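Local coordinates for protein 3-ketosteroid-delta4-5alpha-dehydrogenase (Rhodococcus jostii, PDB 4AT2) that probably uses a bound flavin-adenine dinucleotide to dehydrogenate saturated 5alpha-3-ketosteroids to their delta-4 form during steroid catabolism, with 4-androstene-3,17-dione held beside the flavin, at residues 164-168 with 169-173; 336-340 with 341-345; 484-487 with 488-492. All blocks are in the same frame, centred on the assembly; numbering follows the deposited sequence.

Interaction 1 (164-168 with 169-173); sequences LMYSG and GENAA
A type I beta turn from Gly169 to Ala172, just beyond strand 164-165, folds Glu170 and Asn171 back onto Tyr166 and Gly168. Its own bond joins Ala172 N to Gly169 O, and what ties it to the loop after the strand is the carboxylate of Glu170. The bend at chi2 (85°) curls this side chain back along the backbone, bringing OE1 within 3.0 Å of Gly168 N; that amide hydrogen-bonds on the syn side, 29° out of the carboxylate plane and well short of straight. The other oxygen, OE2, receives a hydrogen bond from a water at 2.7 Å, which also donates to Ser167 OG, itself bonded to Ser488 O, and OE2 also bonds to Tyr88 OH. Both oxygens of a buried acid are thus occupied.

Tyr166 lies against the turn. Glu170 OE1 lies at the edge of its ring, 3.5 Å from Tyr166 CD1, while in the modelled conformer, one of two, Asn171 CB lies over one face in a CH-pi contact, 3.7 Å from the Tyr166 ring centroid and offset toward the rim. Alanine in place of Glu170 would probably leave Gly168 N and Tyr88 OH without this acceptor and the bridging water less firmly held. Gly169, at positive phi (84°), opens the turn and Glu170 and Asn171 form its corners: a side-chain-to-backbone closure following an edge strand of a small antiparallel sheet.

Interaction 2 (336-340 with 341-345); sequences EDTYS and GRIGQ
Tyr339 lies across the start of helix 340-350, its side chain folded over the first turn. From CB the chain swings CG opposite the backbone N (chi1 170°), which carries the ring over the peptide that follows. CG and CD1 each come to 3.6 Å from Gly341 N, and CD2 sits beside Arg342 N. Farther along, CE2 meets Gly341 CA at 3.4 Å, and CZ lies against the same carbon. Gly341 N stands almost over the ring centre, and Gly341 CA makes a CH-pi contact with the same face. Gly341 has no side chain, and the ring sits directly on its backbone. At the tip, OH hydrogen-bonds to Ser488 OG, and the ring borders the pocket of the bound 4-androstene-3,17-dione.

The backbone of Tyr339 meanwhile serves as the N-cap residue of the helix. Its carbonyl O takes the amide of Ile343 at 3.0 Å in a nearly straight bond (164°) lying in the carbonyl plane, with a weak second bond from Arg342 N. The next bond of the helix runs from Gly344 N to Ser340 O, where the donor is tilted 32° from the carbonyl plane.

Thr338, just before the cap, divides its two branches between neighbouring helix residues. CG2 rests 3.7 Å from Ile343 CG1 as the two side chains slide past each other in opposite directions. OG1 touches Arg342 CD at 3.5 Å, the threonine crossing the extended arginine chain at about a right angle near the edge of the guanidinium group. Ile343 CD1 reaches on to the Glu336 O carbonyl and to Ser340 OG, and Ile320 of helix 317-320 packs against the same isoleucine.

Interaction 3 (484-487 with 488-492); sequences GGYA and SGTSL. With FAD (flavin-adenine dinucleotide), chain D.
Leu492 N and Ser491 OG grip the flavin cofactor directly at the start of helix 490-507. The amide of Leu492 points at FAD O2 in an almost straight bond, 2.8 Å long at 175°, and the Leu492 side chain packs CG against FAD C2. Ser491 OG pairs with FAD O3' of the ribityl chain at 2.7 Å and is held a second time by Arg476. On the steroid side, Tyr486 OH stands 3.4 Å from FAD N1 and hydrogen-bonds to a carbonyl oxygen of the bound 4-androstene-3,17-dione, an oxygen that also receives a weak bond from Gly489 N.

Behind this first shell, a type II beta turn from Ala487 to Thr490 sets the positions. Ala487 O accepts two bonds from one residue, Thr490: OG1 at 2.8 Å in the carbonyl plane, and N at 3.2 Å tilted away from it. The threonine hydroxyl reaches back because it sits between its own N and carbonyl carbon (chi1 53°), a placement that also sets OG1 beside Tyr486 CE1, 3.2 Å away. Gly489, with phi 103°, occupies the N-cap position in the turn, and a backbone hydrogen bond joins it to Tyr88 of strand 87-88.

With the N-terminal end of a helix facing FAD O2, the helix dipole and the Leu492 amide would probably favour negative charge on the N1-C2=O2 edge of reduced flavin, while Tyr486 and Gly489 would tend to polarise the steroid carbonyl.

Along the chain the three contacts come in series, none nesting within or crossing another, and each closes a tight local bend. Interaction 1 closes the turn after strand 164-165 in the small antiparallel sheet, interaction 2 the entry into helix 340-350, and interaction 3 the turn leading into the C-terminal helix 490-507. In space they converge: Tyr339 packs its CB against Gly168 and Gly169 of interaction 1, and Ala172 rests on Thr338. Ser167 ties interaction 1 to interaction 3, and Gln345 NE2 reaches Gly484 O. Interactions 2 and 3 both contribute residues to the steroid pocket, interaction 3 also to the flavin site, while interaction 1 packs behind them.

Interaction 1 (164-168 with 169-173)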
ATOM      1  N   LEU A 164     -28.661 -15.466  -3.007  1.00 10.57           N
ATOM      2  CA  LEU A 164     -28.085 -14.359  -3.779  1.00  9.88           C
ATOM      3  C   LEU A 164     -28.291 -13.016  -3.088  1.00  9.63           C
ATOM      4  O   LEU A 164     -29.365 -12.743  -2.540  1.00  9.45           O
ATOM      5  CB  LEU A 164     -28.666 -14.347  -5.210  1.00  9.96           C
ATOM      6  CG  LEU A 164     -28.061 -13.400  -6.259  1.00  9.62           C
ATOM      7  CD1 LEU A 164     -26.649 -13.818  -6.651  1.00  9.62           C
ATOM      8  CD2 LEU A 164     -28.957 -13.389  -7.490  1.00  9.81           C
ATOM      9  N   MET A 165     -27.247 -12.191  -3.104  1.00  9.22           N
ATOM     10  CA  MET A 165     -27.280 -10.890  -2.429  1.00  9.25           C
ATOM     11  C   MET A 165     -26.213 -10.002  -3.050  1.00  9.00           C
ATOM     12  O   MET A 165     -25.177 -10.502  -3.480  1.00  8.67           O
ATOM     13  CB  MET A 165     -27.002 -11.096  -0.933  1.00  9.81           C
ATOM     14  CG  MET A 165     -27.153  -9.862  -0.066  1.00 10.13           C
ATOM     15  SD  MET A 165     -26.952 -10.313   1.676  1.00 11.12           S
ATOM     16  CE  MET A 165     -26.746  -8.694   2.404  1.00 11.40           C
ATOM     17  N   TYR A 166     -26.476  -8.698  -3.126  1.00  8.67           N
ATOM     18  CA  TYR A 166     -25.417  -7.743  -3.463  1.00  8.50           C
ATOM     19  C   TYR A 166     -24.340  -7.796  -2.398  1.00  8.52           C
ATOM     20  O   TYR A 166     -24.641  -7.862  -1.206  1.00  8.89           O
ATOM     21  CB  TYR A 166     -25.952  -6.309  -3.576  1.00  8.34           C
ATOM     22  CG  TYR A 166     -26.615  -6.019  -4.906  1.00  8.27           C
ATOM     23  CD1 TYR A 166     -25.844  -5.762  -6.046  1.00  8.28           C
ATOM     24  CD2 TYR A 166     -28.012  -6.007  -5.027  1.00  8.57           C
ATOM     25  CE1 TYR A 166     -26.441  -5.488  -7.272  1.00  8.37           C
ATOM     26  CE2 TYR A 166     -28.618  -5.737  -6.252  1.00  8.77           C
ATOM     27  CZ  TYR A 166     -27.830  -5.480  -7.365  1.00  8.66           C
ATOM     28  OH  TYR A 166     -28.422  -5.219  -8.588  1.00  9.09           O
ATOM     29  N   SER A 167     -23.078  -7.757  -2.826  1.00  8.18           N
ATOM     30  CA  SER A 167     -21.977  -7.986  -1.883  1.00  8.23           C
ATOM     31  C   SER A 167     -20.737  -7.121  -2.142  1.00  8.01           C
ATOM     32  O   SER A 167     -19.712  -7.293  -1.470  1.00  7.83           O
ATOM     33  CB  SER A 167     -21.609  -9.490  -1.857  1.00  8.37           C
ATOM     34  OG  SER A 167     -20.896  -9.884  -3.023  1.00  8.68           O
ATOM     35  N   GLY A 168     -20.827  -6.207  -3.106  1.00  7.90           N
ATOM     36  CA  GLY A 168     -19.664  -5.405  -3.493  1.00  7.82           C
ATOM     37  C   GLY A 168     -19.902  -3.929  -3.764  1.00  7.89           C
ATOM     38  O   GLY A 168     -18.976  -3.224  -4.176  1.00  8.15           O
ATOM     39  N   GLY A 169     -21.126  -3.456  -3.542  1.00  7.83           N
ATOM     40  CA  GLY A 169     -21.464  -2.060  -3.847  1.00  7.64           C
ATOM     41  C   GLY A 169     -21.851  -1.857  -5.306  1.00  7.56           C
ATOM     42  O   GLY A 169     -21.816  -0.733  -5.815  1.00  7.55           O
ATOM     43  N   GLU A 170     -22.240  -2.940  -5.979  1.00  7.47           N
ATOM     44  CA  GLU A 170     -22.602  -2.889  -7.406  1.00  7.54           C
ATOM     45  C   GLU A 170     -23.813  -1.991  -7.640  1.00  7.73           C
ATOM     46  O   GLU A 170     -23.942  -1.385  -8.703  1.00  7.88           O
ATOM     47  CB  GLU A 170     -22.938  -4.283  -7.952  1.00  7.58           C
ATOM     48  CG  GLU A 170     -21.795  -5.290  -7.927  1.00  7.53           C
ATOM     49  CD  GLU A 170     -21.657  -6.022  -6.592  1.00  7.57           C
ATOM     50  OE1 GLU A 170     -22.344  -5.686  -5.604  1.00  7.54           O
ATOM     51  OE2 GLU A 170     -20.830  -6.951  -6.536  1.00  7.52           O
ATOM     52  N   ASN A 171     -24.697  -1.931  -6.646  0.50  7.85           N
ATOM     53  CA  ASN A 171     -25.929  -1.162  -6.747  0.50  8.04           C
ATOM     54  C   ASN A 171     -25.856   0.136  -5.949  0.50  7.88           C
ATOM     55  O   ASN A 171     -26.861   0.598  -5.394  0.50  7.97           O
ATOM     56  CB  ASN A 171     -27.109  -2.015  -6.281  0.50  8.34           C
ATOM     57  CG  ASN A 171     -28.444  -1.443  -6.706  0.50  8.63           C
ATOM     58  OD1 ASN A 171     -28.573  -0.890  -7.798  0.50  9.01           O
ATOM     59  ND2 ASN A 171     -29.455  -1.603  -5.857  0.50  8.86           N
ATOM     60  N   ALA A 172     -24.658   0.717  -5.887  1.00  7.65           N
ATOM     61  CA  ALA A 172     -24.456   2.017  -5.239  1.00  7.53           C
ATOM     62  C   ALA A 172     -23.382   2.799  -5.978  1.00  7.57           C
ATOM     63  O   ALA A 172     -22.633   2.233  -6.776  1.00  7.44           O
ATOM     64  CB  ALA A 172     -24.091   1.851  -3.760  1.00  7.41           C
ATOM     65  N   ALA A 173     -23.344   4.106  -5.733  1.00  7.65           N
ATOM     66  CA  ALA A 173     -22.325   4.970  -6.326  1.00  7.95           C
ATOM     67  C   ALA A 173     -20.950   4.581  -5.786  1.00  8.09           C
ATOM     68  O   ALA A 173     -20.842   4.153  -4.637  1.00  8.17           O
ATOM     69  CB  ALA A 173     -22.632   6.418  -5.989  1.00  7.92           C
TER
HETATM   70  O   HOH W   1     -22.251  -8.933  -5.296  1.00  8.18           O

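Interaction 2 (336-340 with 341-345)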
ATOM      1  N   GLU A 336     -24.180   6.120   2.030  1.00  7.67           N
ATOM      2  CA  GLU A 336     -24.441   5.207   3.146  1.00  7.95           C
ATOM      3  C   GLU A 336     -25.101   3.900   2.716  1.00  8.21           C
ATOM      4  O   GLU A 336     -25.319   3.014   3.554  1.00  8.69           O
ATOM      5  CB  GLU A 336     -25.228   5.917   4.269  1.00  8.23           C
ATOM      6  CG  GLU A 336     -24.458   7.049   4.967  1.00  8.30           C
ATOM      7  CD  GLU A 336     -24.476   8.379   4.213  1.00  8.21           C
ATOM      8  OE1 GLU A 336     -25.193   8.498   3.187  1.00  8.29           O
ATOM      9  OE2 GLU A 336     -23.768   9.324   4.639  1.00  8.38           O
ATOM     10  N   ASP A 337     -25.397   3.776   1.415  1.00  8.11           N
ATOM     11  CA  ASP A 337     -25.986   2.552   0.872  1.00  8.15           C
ATOM     12  C   ASP A 337     -24.996   1.687   0.101  1.00  8.19           C
ATOM     13  O   ASP A 337     -25.378   0.665  -0.460  1.00  8.77           O
ATOM     14  CB  ASP A 337     -27.235   2.861   0.027  1.00  8.10           C
ATOM     15  CG  ASP A 337     -26.942   3.751  -1.173  1.00  7.87           C
ATOM     16  OD1 ASP A 337     -25.838   4.345  -1.247  1.00  7.80           O
ATOM     17  OD2 ASP A 337     -27.827   3.840  -2.050  1.00  7.99           O
ATOM     18  N   THR A 338     -23.720   2.061   0.104  1.00  7.96           N
ATOM     19  CA  THR A 338     -22.734   1.173  -0.501  1.00  8.10           C
ATOM     20  C   THR A 338     -22.440  -0.009   0.419  1.00  8.45           C
ATOM     21  O   THR A 338     -22.928  -0.071   1.551  1.00  8.74           O
ATOM     22  CB  THR A 338     -21.437   1.896  -0.955  1.00  7.95           C
ATOM     23  OG1 THR A 338     -20.658   0.983  -1.751  1.00  8.14           O
ATOM     24  CG2 THR A 338     -20.600   2.346   0.236  1.00  7.93           C
ATOM     25  N   TYR A 339     -21.674  -0.963  -0.103  1.00  8.48           N
ATOM     26  CA  TYR A 339     -21.204  -2.111   0.659  1.00  8.70           C
ATOM     27  C   TYR A 339     -20.505  -1.651   1.942  1.00  8.81           C
ATOM     28  O   TYR A 339     -19.650  -0.765   1.914  1.00  8.49           O
ATOM     29  CB  TYR A 339     -20.240  -2.896  -0.241  1.00  8.69           C
ATOM     30  CG  TYR A 339     -19.439  -4.010   0.403  1.00  8.71           C
ATOM     31  CD1 TYR A 339     -20.054  -4.979   1.186  1.00  8.77           C
ATOM     32  CD2 TYR A 339     -18.062  -4.108   0.182  1.00  8.89           C
ATOM     33  CE1 TYR A 339     -19.315  -6.008   1.761  1.00  9.00           C
ATOM     34  CE2 TYR A 339     -17.316  -5.136   0.738  1.00  8.94           C
ATOM     35  CZ  TYR A 339     -17.957  -6.078   1.528  1.00  9.10           C
ATOM     36  OH  TYR A 339     -17.223  -7.105   2.085  1.00  9.54           O
ATOM     37  N   SER A 340     -20.866  -2.253   3.068  1.00  9.15           N
ATOM     38  CA  SER A 340     -20.288  -1.794   4.332  1.00  9.21           C
ATOM     39  C   SER A 340     -18.771  -2.048   4.438  1.00  8.81           C
ATOM     40  O   SER A 340     -18.086  -1.364   5.188  1.00  8.50           O
ATOM     41  CB  SER A 340     -21.097  -2.299   5.530  1.00 10.16           C
ATOM     42  OG  SER A 340     -22.317  -1.558   5.628  1.00 11.44           O
ATOM     43  N   GLY A 341     -18.255  -2.995   3.642  1.00  8.65           N
ATOM     44  CA  GLY A 341     -16.807  -3.181   3.498  1.00  8.41           C
ATOM     45  C   GLY A 341     -16.130  -1.990   2.838  1.00  8.08           C
ATOM     46  O   GLY A 341     -15.014  -1.627   3.196  1.00  8.05           O
ATOM     47  N   ARG A 342     -16.809  -1.391   1.855  1.00  7.91           N
ATOM     48  CA  ARG A 342     -16.305  -0.193   1.204  1.00  7.94           C
ATOM     49  C   ARG A 342     -16.361   0.964   2.193  1.00  7.72           C
ATOM     50  O   ARG A 342     -15.422   1.750   2.282  1.00  7.84           O
ATOM     51  CB  ARG A 342     -17.117   0.118  -0.061  1.00  8.23           C
ATOM     52  CG  ARG A 342     -16.633   1.353  -0.800  1.00  8.66           C
ATOM     53  CD  ARG A 342     -17.178   1.420  -2.228  1.00  8.93           C
ATOM     54  NE  ARG A 342     -16.804   2.703  -2.803  1.00  9.51           N
ATOM     55  CZ  ARG A 342     -15.639   2.954  -3.393  1.00  9.85           C
ATOM     56  NH1 ARG A 342     -14.726   1.995  -3.530  1.00 10.03           N
ATOM     57  NH2 ARG A 342     -15.395   4.176  -3.853  1.00 10.40           N
ATOM     58  N   ILE A 343     -17.444   1.047   2.965  1.00  7.41           N
ATOM     59  CA  ILE A 343     -17.509   2.035   4.055  1.00  7.36           C
ATOM     60  C   ILE A 343     -16.311   1.871   5.006  1.00  7.39           C
ATOM     61  O   ILE A 343     -15.676   2.862   5.399  1.00  7.46           O
ATOM     62  CB  ILE A 343     -18.852   1.952   4.822  1.00  7.37           C
ATOM     63  CG1 ILE A 343     -20.000   2.401   3.892  1.00  7.46           C
ATOM     64  CG2 ILE A 343     -18.798   2.820   6.079  1.00  7.48           C
ATOM     65  CD1 ILE A 343     -21.395   2.223   4.463  1.00  7.62           C
ATOM     66  N   GLY A 344     -15.999   0.623   5.350  1.00  7.42           N
ATOM     67  CA  GLY A 344     -14.850   0.303   6.209  1.00  7.49           C
ATOM     68  C   GLY A 344     -13.546   0.806   5.617  1.00  7.55           C
ATOM     69  O   GLY A 344     -12.766   1.478   6.302  1.00  7.36           O
ATOM     70  N   GLN A 345     -13.301   0.490   4.343  1.00  7.58           N
ATOM     71  CA  GLN A 345     -12.075   0.948   3.678  1.00  7.79           C
ATOM     72  C   GLN A 345     -12.023   2.470   3.608  1.00  7.90           C
ATOM     73  O   GLN A 345     -10.988   3.060   3.884  1.00  7.80           O
ATOM     74  CB  GLN A 345     -11.961   0.374   2.262  1.00  7.94           C
ATOM     75  CG  GLN A 345     -11.542  -1.091   2.225  1.00  8.31           C
ATOM     76  CD  GLN A 345     -11.021  -1.500   0.852  1.00  8.59           C
ATOM     77  OE1 GLN A 345     -11.300  -0.834  -0.164  1.00  9.30           O
ATOM     78  NE2 GLN A 345     -10.254  -2.596   0.813  1.00  8.53           N
TER

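Interaction 3 (484-487 with 488-492)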
ATOM      1  N   GLY A 484      -6.908  -4.102  -4.190  1.00  8.96           N
ATOM      2  CA  GLY A 484      -7.059  -2.943  -3.296  1.00  8.66           C
ATOM      3  C   GLY A 484      -8.453  -2.923  -2.707  1.00  8.57           C
ATOM      4  O   GLY A 484      -8.646  -3.275  -1.539  1.00  8.58           O
ATOM      5  N   GLY A 485      -9.438  -2.567  -3.533  1.00  8.39           N
ATOM      6  CA  GLY A 485     -10.838  -2.725  -3.140  1.00  8.32           C
ATOM      7  C   GLY A 485     -11.196  -4.187  -2.891  1.00  8.58           C
ATOM      8  O   GLY A 485     -10.525  -5.094  -3.394  1.00  8.77           O
ATOM      9  N   TYR A 486     -12.260  -4.402  -2.121  1.00  8.57           N
ATOM     10  CA  TYR A 486     -12.713  -5.740  -1.771  1.00  8.65           C
ATOM     11  C   TYR A 486     -14.220  -5.865  -1.982  1.00  8.79           C
ATOM     12  O   TYR A 486     -14.960  -4.899  -1.817  1.00  8.80           O
ATOM     13  CB  TYR A 486     -12.350  -6.064  -0.304  1.00  8.84           C
ATOM     14  CG  TYR A 486     -12.731  -7.469   0.113  1.00  9.12           C
ATOM     15  CD1 TYR A 486     -11.898  -8.551  -0.188  1.00  9.47           C
ATOM     16  CD2 TYR A 486     -13.926  -7.730   0.800  1.00  9.29           C
ATOM     17  CE1 TYR A 486     -12.245  -9.842   0.171  1.00 10.06           C
ATOM     18  CE2 TYR A 486     -14.281  -9.028   1.148  1.00  9.73           C
ATOM     19  CZ  TYR A 486     -13.423 -10.079   0.841  1.00  9.97           C
ATOM     20  OH  TYR A 486     -13.744 -11.380   1.164  1.00 11.11           O
ATOM     21  N   ALA A 487     -14.673  -7.070  -2.326  1.00  8.74           N
ATOM     22  CA  ALA A 487     -16.099  -7.381  -2.360  1.00  8.66           C
ATOM     23  C   ALA A 487     -16.288  -8.718  -1.671  1.00  8.75           C
ATOM     24  O   ALA A 487     -15.466  -9.630  -1.844  1.00  8.84           O
ATOM     25  CB  ALA A 487     -16.625  -7.425  -3.799  1.00  8.85           C
ATOM     26  N   SER A 488     -17.347  -8.843  -0.867  1.00  8.78           N
ATOM     27  CA  SER A 488     -17.611 -10.107  -0.163  1.00  8.89           C
ATOM     28  C   SER A 488     -17.799 -11.251  -1.152  1.00  8.79           C
ATOM     29  O   SER A 488     -18.528 -11.124  -2.158  1.00  8.97           O
ATOM     30  CB  SER A 488     -18.845 -10.015   0.749  1.00  9.16           C
ATOM     31  OG  SER A 488     -18.559  -9.273   1.921  1.00  9.54           O
ATOM     32  N   GLY A 489     -17.107 -12.357  -0.882  1.00  8.49           N
ATOM     33  CA  GLY A 489     -17.173 -13.522  -1.764  1.00  8.49           C
ATOM     34  C   GLY A 489     -15.966 -13.681  -2.666  1.00  8.25           C
ATOM     35  O   GLY A 489     -15.790 -14.726  -3.276  1.00  8.22           O
ATOM     36  N   THR A 490     -15.138 -12.646  -2.784  1.00  8.05           N
ATOM     37  CA  THR A 490     -14.021 -12.725  -3.729  1.00  8.18           C
ATOM     38  C   THR A 490     -12.938 -13.661  -3.240  1.00  8.29           C
ATOM     39  O   THR A 490     -12.192 -14.212  -4.048  1.00  8.55           O
ATOM     40  CB  THR A 490     -13.393 -11.350  -4.033  1.00  8.01           C
ATOM     41  OG1 THR A 490     -13.054 -10.702  -2.800  1.00  8.21           O
ATOM     42  CG2 THR A 490     -14.371 -10.481  -4.829  1.00  8.04           C
ATOM     43  N   SER A 491     -12.845 -13.849  -1.930  1.00  8.56           N
ATOM     44  CA  SER A 491     -11.811 -14.727  -1.408  1.00  8.78           C
ATOM     45  C   SER A 491     -12.181 -16.204  -1.564  1.00  8.91           C
ATOM     46  O   SER A 491     -11.366 -17.008  -2.055  1.00  9.11           O
ATOM     47  CB  SER A 491     -11.476 -14.398   0.038  1.00  9.13           C
ATOM     48  OG  SER A 491     -10.346 -15.171   0.394  1.00  9.63           O
ATOM     49  N   LEU A 492     -13.396 -16.579  -1.167  1.00  9.03           N
ATOM     50  CA  LEU A 492     -13.859 -17.952  -1.430  1.00  9.27           C
ATOM     51  C   LEU A 492     -14.010 -18.201  -2.937  1.00  9.13           C
ATOM     52  O   LEU A 492     -13.740 -19.307  -3.421  1.00  8.97           O
ATOM     53  CB  LEU A 492     -15.180 -18.261  -0.703  1.00  9.80           C
ATOM     54  CG  LEU A 492     -15.169 -18.227   0.835  1.00 10.42           C
ATOM     55  CD1 LEU A 492     -16.462 -18.822   1.389  1.00 10.64           C
ATOM     56  CD2 LEU A 492     -13.942 -18.892   1.444  1.00 10.87           C
TER
HETATM   57  PA  FAD D1492      -8.124 -21.325   4.705  1.00 11.69           P
HETATM   58  O1A FAD D1492      -9.518 -21.647   4.331  1.00 12.46           O
HETATM   59  O2A FAD D1492      -7.867 -20.696   6.009  1.00 12.25           O
HETATM   60  O5B FAD D1492      -7.266 -22.674   4.606  1.00 11.43           O
HETATM   61  C5B FAD D1492      -5.858 -22.670   4.858  1.00 11.28           C
HETATM   62  C4B FAD D1492      -5.491 -23.964   5.605  1.00 11.54           C
HETATM   63  O4B FAD D1492      -4.049 -23.965   5.673  1.00 11.14           O
HETATM   64  C3B FAD D1492      -6.006 -23.905   7.049  1.00 11.63           C
HETATM   65  O3B FAD D1492      -6.756 -25.112   7.336  1.00 11.90           O
HETATM   66  C2B FAD D1492      -4.730 -23.797   7.891  1.00 11.69           C
HETATM   67  O2B FAD D1492      -4.890 -24.492   9.156  1.00 11.83           O
HETATM   68  C1B FAD D1492      -3.702 -24.486   6.995  1.00 11.54           C
HETATM   69  N9A FAD D1492      -2.303 -24.083   7.261  1.00 11.47           N
HETATM   70  C8A FAD D1492      -1.831 -22.896   7.663  1.00 11.66           C
HETATM   71  N7A FAD D1492      -0.507 -22.987   7.761  1.00 11.94           N
HETATM   72  C5A FAD D1492      -0.141 -24.235   7.407  1.00 11.90           C
HETATM   73  C6A FAD D1492       1.047 -24.882   7.323  1.00 12.02           C
HETATM   74  N6A FAD D1492       2.166 -24.223   7.624  1.00 12.56           N
HETATM   75  N1A FAD D1492       1.129 -26.167   6.939  1.00 11.69           N
HETATM   76  C2A FAD D1492      -0.020 -26.868   6.606  1.00 11.81           C
HETATM   77  N3A FAD D1492      -1.237 -26.199   6.699  1.00 11.61           N
HETATM   78  C4A FAD D1492      -1.263 -24.900   7.100  1.00 11.62           C
HETATM   79  N1  FAD D1492     -14.409 -14.497   2.230  1.00 11.05           N
HETATM   80  C2  FAD D1492     -15.347 -14.681   1.230  1.00 11.17           C
HETATM   81  O2  FAD D1492     -14.979 -14.696   0.063  1.00 10.82           O
HETATM   82  N3  FAD D1492     -16.701 -14.851   1.554  1.00 11.25           N
HETATM   83  C4  FAD D1492     -17.119 -14.797   2.884  1.00 11.44           C
HETATM   84  O4  FAD D1492     -18.320 -14.936   3.130  1.00 11.60           O
HETATM   85  C4X FAD D1492     -16.170 -14.604   3.895  1.00 11.51           C
HETATM   86  N5  FAD D1492     -16.542 -14.524   5.196  1.00 12.24           N
HETATM   87  C5X FAD D1492     -15.650 -14.108   6.117  1.00 12.29           C
HETATM   88  C6  FAD D1492     -16.074 -13.774   7.407  1.00 12.47           C
HETATM   89  C7  FAD D1492     -15.156 -13.357   8.375  1.00 12.80           C
HETATM   90  C7M FAD D1492     -15.640 -13.034   9.658  1.00 13.33           C
HETATM   91  C8  FAD D1492     -13.788 -13.260   8.046  1.00 12.79           C
HETATM   92  C8M FAD D1492     -12.807 -12.854   8.975  1.00 12.48           C
HETATM   93  C9  FAD D1492     -13.367 -13.606   6.760  1.00 12.40           C
HETATM   94  C9A FAD D1492     -14.295 -14.007   5.787  1.00 12.12           C
HETATM   95  N10 FAD D1492     -13.898 -14.310   4.527  1.00 11.50           N
HETATM   96  C10 FAD D1492     -14.821 -14.456   3.566  1.00 11.42           C
HETATM   97  C1' FAD D1492     -12.478 -14.567   4.172  1.00 11.20           C
HETATM   98  C2' FAD D1492     -12.267 -16.070   3.932  1.00 11.14           C
HETATM   99  O2' FAD D1492     -12.776 -16.739   5.087  1.00 11.97           O
HETATM  100  C3' FAD D1492     -10.776 -16.399   3.756  1.00 10.51           C
HETATM  101  O3' FAD D1492     -10.069 -15.350   3.073  1.00 10.13           O
HETATM  102  C4' FAD D1492     -10.627 -17.718   2.979  1.00 10.67           C
HETATM  103  O4' FAD D1492     -11.345 -18.739   3.688  1.00 10.46           O
HETATM  104  C5' FAD D1492      -9.153 -18.116   2.868  1.00 10.44           C
HETATM  105  O5' FAD D1492      -9.065 -19.308   2.063  1.00 10.70           O
HETATM  106  P   FAD D1492      -7.695 -20.158   2.029  1.00 10.90           P
HETATM  107  O1P FAD D1492      -6.585 -19.322   1.563  1.00 10.00           O
HETATM  108  O2P FAD D1492      -7.997 -21.461   1.347  1.00 10.09           O
HETATM  109  O3P FAD D1492      -7.387 -20.348   3.619  1.00 11.06           O